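Local atomic coordinates of tubulin-specific chaperone A (Saccharomyces cerevisiae, PDB entry 1QSD), a protein that binds beta-tubulin and takes part in an early step of the tubulin folding pathway. Residues Y66-L80 / A92-D104. Sequence-based numbering, arbitrary orientation.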
loop_
_atom_site.group_PDB
_atom_site.type_symbol
_atom_site.label_atom_id
_atom_site.label_comp_id
_atom_site.label_asym_id
_atom_site.label_seq_id
_atom_site.Cartn_x
_atom_site.Cartn_y
_atom_site.Cartn_z
ATOM N N TYR A 66 -6.578 -3.539 -9.549
ATOM C CA TYR A 66 -7.758 -3.391 -10.404
ATOM C C TYR A 66 -8.179 -4.731 -10.956
ATOM O O TYR A 66 -9.372 -4.974 -11.100
ATOM C CB TYR A 66 -7.519 -2.429 -11.547
ATOM C CG TYR A 66 -7.372 -1.009 -11.085
ATOM C CD1 TYR A 66 -8.393 -0.370 -10.366
ATOM C CD2 TYR A 66 -6.212 -0.295 -11.357
ATOM C CE1 TYR A 66 -8.255 0.952 -9.933
ATOM C CE2 TYR A 66 -6.065 1.027 -10.930
ATOM C CZ TYR A 66 -7.083 1.644 -10.222
ATOM O OH TYR A 66 -6.897 2.964 -9.860
ATOM N N GLU A 67 -7.202 -5.595 -11.247
ATOM C CA GLU A 67 -7.471 -6.937 -11.744
ATOM C C GLU A 67 -8.333 -7.688 -10.711
ATOM O O GLU A 67 -9.348 -8.272 -11.059
ATOM C CB GLU A 67 -6.150 -7.690 -11.990
ATOM C CG GLU A 67 -5.379 -7.228 -13.240
ATOM C CD GLU A 67 -3.917 -7.715 -13.288
ATOM O OE1 GLU A 67 -2.994 -6.881 -13.517
ATOM O OE2 GLU A 67 -3.688 -8.934 -13.100
ATOM N N LYS A 68 -7.957 -7.602 -9.435
ATOM C CA LYS A 68 -8.689 -8.271 -8.359
ATOM C C LYS A 68 -10.048 -7.685 -8.087
ATOM O O LYS A 68 -10.956 -8.397 -7.693
ATOM C CB LYS A 68 -7.856 -8.359 -7.085
ATOM C CG LYS A 68 -6.748 -9.371 -7.228
ATOM C CD LYS A 68 -6.004 -9.576 -5.966
ATOM C CE LYS A 68 -4.840 -10.516 -6.196
ATOM N NZ LYS A 68 -4.006 -10.621 -4.957
ATOM N N ILE A 69 -10.199 -6.392 -8.289
ATOM C CA ILE A 69 -11.504 -5.774 -8.123
ATOM C C ILE A 69 -12.442 -6.329 -9.217
ATOM O O ILE A 69 -13.593 -6.689 -8.941
ATOM C CB ILE A 69 -11.405 -4.229 -8.183
ATOM C CG1 ILE A 69 -10.768 -3.719 -6.891
ATOM C CG2 ILE A 69 -12.776 -3.589 -8.357
ATOM C CD1 ILE A 69 -10.695 -2.211 -6.792
ATOM N N ARG A 70 -11.925 -6.489 -10.433
ATOM C CA ARG A 70 -12.738 -7.030 -11.507
ATOM C C ARG A 70 -13.128 -8.482 -11.198
ATOM O O ARG A 70 -14.301 -8.829 -11.292
ATOM C CB ARG A 70 -11.987 -6.951 -12.829
ATOM C CG ARG A 70 -12.783 -7.464 -13.994
ATOM C CD ARG A 70 -11.867 -7.785 -15.134
ATOM N NE ARG A 70 -12.587 -7.654 -16.392
ATOM C CZ ARG A 70 -12.631 -6.533 -17.109
ATOM N NH1 ARG A 70 -11.985 -5.447 -16.690
ATOM N NH2 ARG A 70 -13.309 -6.507 -18.254
ATOM N N GLU A 71 -12.159 -9.326 -10.824
ATOM C CA GLU A 71 -12.431 -10.732 -10.475
ATOM C C GLU A 71 -13.465 -10.825 -9.358
ATOM O O GLU A 71 -14.408 -11.603 -9.438
ATOM C CB GLU A 71 -11.164 -11.440 -9.963
ATOM C CG GLU A 71 -10.036 -11.548 -10.951
ATOM C CD GLU A 71 -8.760 -12.097 -10.331
ATOM O OE1 GLU A 71 -7.720 -12.022 -11.011
ATOM O OE2 GLU A 71 -8.791 -12.582 -9.175
ATOM N N PHE A 72 -13.269 -10.048 -8.302
ATOM C CA PHE A 72 -14.198 -10.078 -7.194
ATOM C C PHE A 72 -15.569 -9.597 -7.642
ATOM O O PHE A 72 -16.607 -10.117 -7.184
ATOM C CB PHE A 72 -13.677 -9.249 -6.030
ATOM C CG PHE A 72 -12.544 -9.903 -5.279
ATOM C CD1 PHE A 72 -11.623 -10.717 -5.938
ATOM C CD2 PHE A 72 -12.375 -9.669 -3.914
ATOM C CE1 PHE A 72 -10.546 -11.285 -5.253
ATOM C CE2 PHE A 72 -11.312 -10.224 -3.219
ATOM C CZ PHE A 72 -10.388 -11.036 -3.892
ATOM N N LYS A 73 -15.578 -8.636 -8.564
ATOM C CA LYS A 73 -16.829 -8.095 -9.105
ATOM C C LYS A 73 -17.557 -9.174 -9.895
ATOM O O LYS A 73 -18.745 -9.414 -9.693
ATOM C CB LYS A 73 -16.565 -6.903 -10.041
ATOM C CG LYS A 73 -17.839 -6.192 -10.461
ATOM C CD LYS A 73 -17.567 -5.140 -11.500
ATOM C CE LYS A 73 -17.840 -5.681 -12.878
ATOM N NZ LYS A 73 -16.807 -6.648 -13.267
ATOM N N GLU A 74 -16.815 -9.858 -10.752
ATOM C CA GLU A 74 -17.388 -10.891 -11.583
ATOM C C GLU A 74 -17.893 -12.087 -10.792
ATOM O O GLU A 74 -18.872 -12.736 -11.175
ATOM C CB GLU A 74 -16.386 -11.322 -12.644
ATOM C CG GLU A 74 -16.036 -10.186 -13.587
ATOM C CD GLU A 74 -15.234 -10.614 -14.801
ATOM O OE1 GLU A 74 -15.391 -9.966 -15.857
ATOM O OE2 GLU A 74 -14.452 -11.591 -14.704
ATOM N N ASP A 75 -17.218 -12.372 -9.689
ATOM C CA ASP A 75 -17.604 -13.466 -8.827
ATOM C C ASP A 75 -18.942 -13.128 -8.180
ATOM O O ASP A 75 -19.842 -13.965 -8.152
ATOM C CB ASP A 75 -16.546 -13.688 -7.749
ATOM C CG ASP A 75 -16.829 -14.922 -6.898
ATOM O OD1 ASP A 75 -16.785 -14.803 -5.656
ATOM O OD2 ASP A 75 -17.111 -16.004 -7.475
ATOM N N LEU A 76 -19.074 -11.893 -7.708
ATOM C CA LEU A 76 -20.308 -11.453 -7.076
ATOM C C LEU A 76 -21.457 -11.403 -8.093
ATOM O O LEU A 76 -22.570 -11.840 -7.800
ATOM C CB LEU A 76 -20.089 -10.104 -6.369
ATOM C CG LEU A 76 -21.221 -9.453 -5.558
ATOM C CD1 LEU A 76 -21.890 -10.471 -4.648
ATOM C CD2 LEU A 76 -20.691 -8.259 -4.758
ATOM N N GLU A 77 -21.185 -10.880 -9.287
ATOM C CA GLU A 77 -22.182 -10.798 -10.347
ATOM C C GLU A 77 -22.661 -12.203 -10.715
ATOM O O GLU A 77 -23.853 -12.436 -10.860
ATOM C CB GLU A 77 -21.593 -10.125 -11.590
ATOM C CG GLU A 77 -21.199 -8.651 -11.407
ATOM C CD GLU A 77 -20.681 -7.987 -12.701
ATOM O OE1 GLU A 77 -19.608 -8.398 -13.210
ATOM O OE2 GLU A 77 -21.339 -7.047 -13.200
ATOM N N GLN A 78 -21.738 -13.139 -10.883
ATOM C CA GLN A 78 -22.124 -14.507 -11.222
ATOM C C GLN A 78 -22.956 -15.178 -10.111
ATOM O O GLN A 78 -23.947 -15.863 -10.378
ATOM C CB GLN A 78 -20.882 -15.342 -11.546
ATOM C CG GLN A 78 -21.187 -16.643 -12.293
ATOM C CD GLN A 78 -21.663 -16.469 -13.776
ATOM O OE1 GLN A 78 -21.662 -17.443 -14.549
ATOM N NE2 GLN A 78 -22.043 -15.248 -14.169
ATOM N N PHE A 79 -22.577 -14.940 -8.860
ATOM C CA PHE A 79 -23.292 -15.510 -7.725
ATOM C C PHE A 79 -24.751 -15.021 -7.734
ATOM O O PHE A 79 -25.671 -15.806 -7.573
ATOM C CB PHE A 79 -22.573 -15.102 -6.433
ATOM C CG PHE A 79 -23.260 -15.556 -5.167
ATOM C CD1 PHE A 79 -23.060 -16.841 -4.668
ATOM C CD2 PHE A 79 -24.087 -14.685 -4.456
ATOM C CE1 PHE A 79 -23.675 -17.252 -3.469
ATOM C CE2 PHE A 79 -24.712 -15.095 -3.250
ATOM C CZ PHE A 79 -24.499 -16.370 -2.765
ATOM N N LEU A 80 -24.951 -13.735 -8.003
ATOM C CA LEU A 80 -26.273 -13.147 -8.022
ATOM C C LEU A 80 -27.198 -13.667 -9.117
ATOM O O LEU A 80 -28.404 -13.711 -8.917
ATOM C CB LEU A 80 -26.177 -11.623 -8.091
ATOM C CG LEU A 80 -25.704 -10.900 -6.831
ATOM C CD1 LEU A 80 -25.465 -9.414 -7.147
ATOM C CD2 LEU A 80 -26.750 -11.071 -5.711
ATOM N N ALA A 92 -25.337 -5.613 -2.383
ATOM C CA ALA A 92 -24.503 -6.320 -3.364
ATOM C C ALA A 92 -24.482 -5.555 -4.691
ATOM O O ALA A 92 -23.424 -5.309 -5.255
ATOM C CB ALA A 92 -25.023 -7.746 -3.575
ATOM N N ARG A 93 -25.667 -5.187 -5.180
ATOM C CA ARG A 93 -25.800 -4.408 -6.419
ATOM C C ARG A 93 -25.048 -3.077 -6.301
ATOM O O ARG A 93 -24.376 -2.657 -7.231
ATOM C CB ARG A 93 -27.279 -4.116 -6.705
ATOM C CG ARG A 93 -27.975 -5.147 -7.596
ATOM C CD ARG A 93 -29.348 -4.632 -8.087
ATOM N NE ARG A 93 -30.438 -5.098 -7.231
ATOM C CZ ARG A 93 -31.075 -4.352 -6.333
ATOM N NH1 ARG A 93 -30.754 -3.067 -6.158
ATOM N NH2 ARG A 93 -32.002 -4.919 -5.565
ATOM N N SER A 94 -25.144 -2.452 -5.133
ATOM C CA SER A 94 -24.493 -1.191 -4.854
ATOM C C SER A 94 -22.981 -1.386 -4.871
ATOM O O SER A 94 -22.247 -0.545 -5.403
ATOM C CB SER A 94 -24.945 -0.680 -3.486
ATOM O OG SER A 94 -24.619 0.681 -3.308
ATOM N N ALA A 95 -22.509 -2.496 -4.312
ATOM C CA ALA A 95 -21.085 -2.773 -4.287
ATOM C C ALA A 95 -20.590 -2.933 -5.714
ATOM O O ALA A 95 -19.534 -2.402 -6.061
ATOM C CB ALA A 95 -20.812 -4.044 -3.495
ATOM N N ILE A 96 -21.362 -3.656 -6.535
ATOM C CA ILE A 96 -21.020 -3.928 -7.961
ATOM C C ILE A 96 -20.903 -2.657 -8.808
ATOM O O ILE A 96 -20.002 -2.530 -9.637
ATOM C CB ILE A 96 -22.055 -4.872 -8.631
ATOM C CG1 ILE A 96 -21.961 -6.263 -8.000
ATOM C CG2 ILE A 96 -21.808 -4.946 -10.158
ATOM C CD1 ILE A 96 -22.991 -7.258 -8.487
ATOM N N THR A 97 -21.826 -1.733 -8.577
ATOM C CA THR A 97 -21.871 -0.447 -9.252
ATOM C C THR A 97 -20.655 0.403 -8.913
ATOM O O THR A 97 -20.011 0.927 -9.821
ATOM C CB THR A 97 -23.174 0.286 -8.909
ATOM O OG1 THR A 97 -24.261 -0.421 -9.511
ATOM C CG2 THR A 97 -23.156 1.738 -9.421
ATOM N N SER A 98 -20.300 0.499 -7.635
ATOM C CA SER A 98 -19.131 1.273 -7.248
ATOM C C SER A 98 -17.851 0.703 -7.847
ATOM O O SER A 98 -16.974 1.447 -8.303
ATOM C CB SER A 98 -19.002 1.323 -5.735
ATOM O OG SER A 98 -20.040 2.108 -5.186
ATOM N N ALA A 99 -17.746 -0.620 -7.851
ATOM C CA ALA A 99 -16.572 -1.273 -8.408
ATOM C C ALA A 99 -16.464 -1.003 -9.911
ATOM O O ALA A 99 -15.362 -0.790 -10.433
ATOM C CB ALA A 99 -16.633 -2.785 -8.148
ATOM N N GLN A 100 -17.608 -1.063 -10.596
ATOM C CA GLN A 100 -17.677 -0.851 -12.036
ATOM C C GLN A 100 -17.295 0.594 -12.374
ATOM O O GLN A 100 -16.539 0.843 -13.313
ATOM C CB GLN A 100 -19.080 -1.189 -12.541
ATOM C CG GLN A 100 -19.221 -1.175 -14.058
ATOM C CD GLN A 100 -18.408 -2.257 -14.720
ATOM O OE1 GLN A 100 -17.357 -1.997 -15.301
ATOM N NE2 GLN A 100 -18.887 -3.487 -14.634
ATOM N N GLU A 101 -17.783 1.542 -11.583
ATOM C CA GLU A 101 -17.456 2.950 -11.797
ATOM C C GLU A 101 -15.950 3.092 -11.779
ATOM O O GLU A 101 -15.378 3.653 -12.711
ATOM C CB GLU A 101 -18.038 3.822 -10.695
ATOM C CG GLU A 101 -19.535 3.985 -10.752
ATOM C CD GLU A 101 -20.094 4.767 -9.561
ATOM O OE1 GLU A 101 -21.341 4.828 -9.441
ATOM O OE2 GLU A 101 -19.302 5.315 -8.750
ATOM N N LEU A 102 -15.322 2.543 -10.736
ATOM C CA LEU A 102 -13.871 2.579 -10.573
ATOM C C LEU A 102 -13.114 2.087 -11.795
ATOM O O LEU A 102 -12.204 2.767 -12.263
ATOM C CB LEU A 102 -13.432 1.730 -9.377
ATOM C CG LEU A 102 -13.513 2.338 -7.997
ATOM C CD1 LEU A 102 -13.025 1.332 -7.002
ATOM C CD2 LEU A 102 -12.662 3.572 -7.951
ATOM N N LEU A 103 -13.460 0.884 -12.252
ATOM C CA LEU A 103 -12.830 0.256 -13.401
ATOM C C LEU A 103 -13.030 1.053 -14.698
ATOM O O LEU A 103 -12.207 0.995 -15.613
ATOM C CB LEU A 103 -13.381 -1.162 -13.561
ATOM C CG LEU A 103 -13.163 -2.083 -12.359
ATOM C CD1 LEU A 103 -14.008 -3.342 -12.519
ATOM C CD2 LEU A 103 -11.684 -2.437 -12.240
ATOM N N ASP A 104 -14.158 1.752 -14.796
ATOM C CA ASP A 104 -14.449 2.563 -15.985
ATOM C C ASP A 104 -13.748 3.913 -16.008
ATOM O O ASP A 104 -13.449 4.430 -17.071
ATOM C CB ASP A 104 -15.944 2.774 -16.132
ATOM C CG ASP A 104 -16.681 1.499 -16.474
ATOM O OD1 ASP A 104 -17.892 1.472 -16.169
ATOM O OD2 ASP A 104 -16.074 0.551 -17.038
#
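I96 enters as a knob among K73, L76, E77 and L80, and its two branches share the work. With CG1 beside the backbone N and CG2 beside the carbonyl carbon (chi1 -67°), CD1 meets L80 CD1 tip to tip at 3.5 Å. E77 crosses at a slant, its CG against I96 CD1 and its carboxylate end near CG2. L76 crosses the CG1 branch obliquely, its CD2 4.0 Å from I96 CG1. Two turns on, L103 is a second knob, among Y66, I69, R70 and K73; leucine's forked end sends one methyl each way, CD2 3.6 Å from Y66 O and CD1 against R70 CA. Between these two knobs K73 points the other way, into the hole formed by I96, A99, Q100 and L103. Its methylenes serve as the apolar part, CD lying 4.1 Å from L103 CD1, and bends at chi3 (97°) and chi4 swing the amine to the flank of its own helix, where NZ forms a salt bridge with E77 OE1, one turn on, through a weak hydrogen bond of 3.3 Å. Cutting K73 back to an alanine is likely to leave that hole poorly filled and E77 without its positive mate. The alanines offer only a methyl, leaving room for larger partners: A99 CB meets I69 CG2 at 3.9 Å, and A92 CB meets L80 CD1. No hydrogen bond joins the segments, so shape and apolar contact carry this antiparallel pairing, whose axes come within 10.1 Å at 147°. Helix 90-104 thus packs along the C-terminal part of helix 45-81; helix 5-39 completes an up-down-up three-helix bundle, reaching F72 with L16 and A95 with K14. Another side of segment 66-80 faces the second subunit, where K68 and D75 form salt bridges with D57 and K50 of that other chain; D75 also pairs with K9 of helix 5-39.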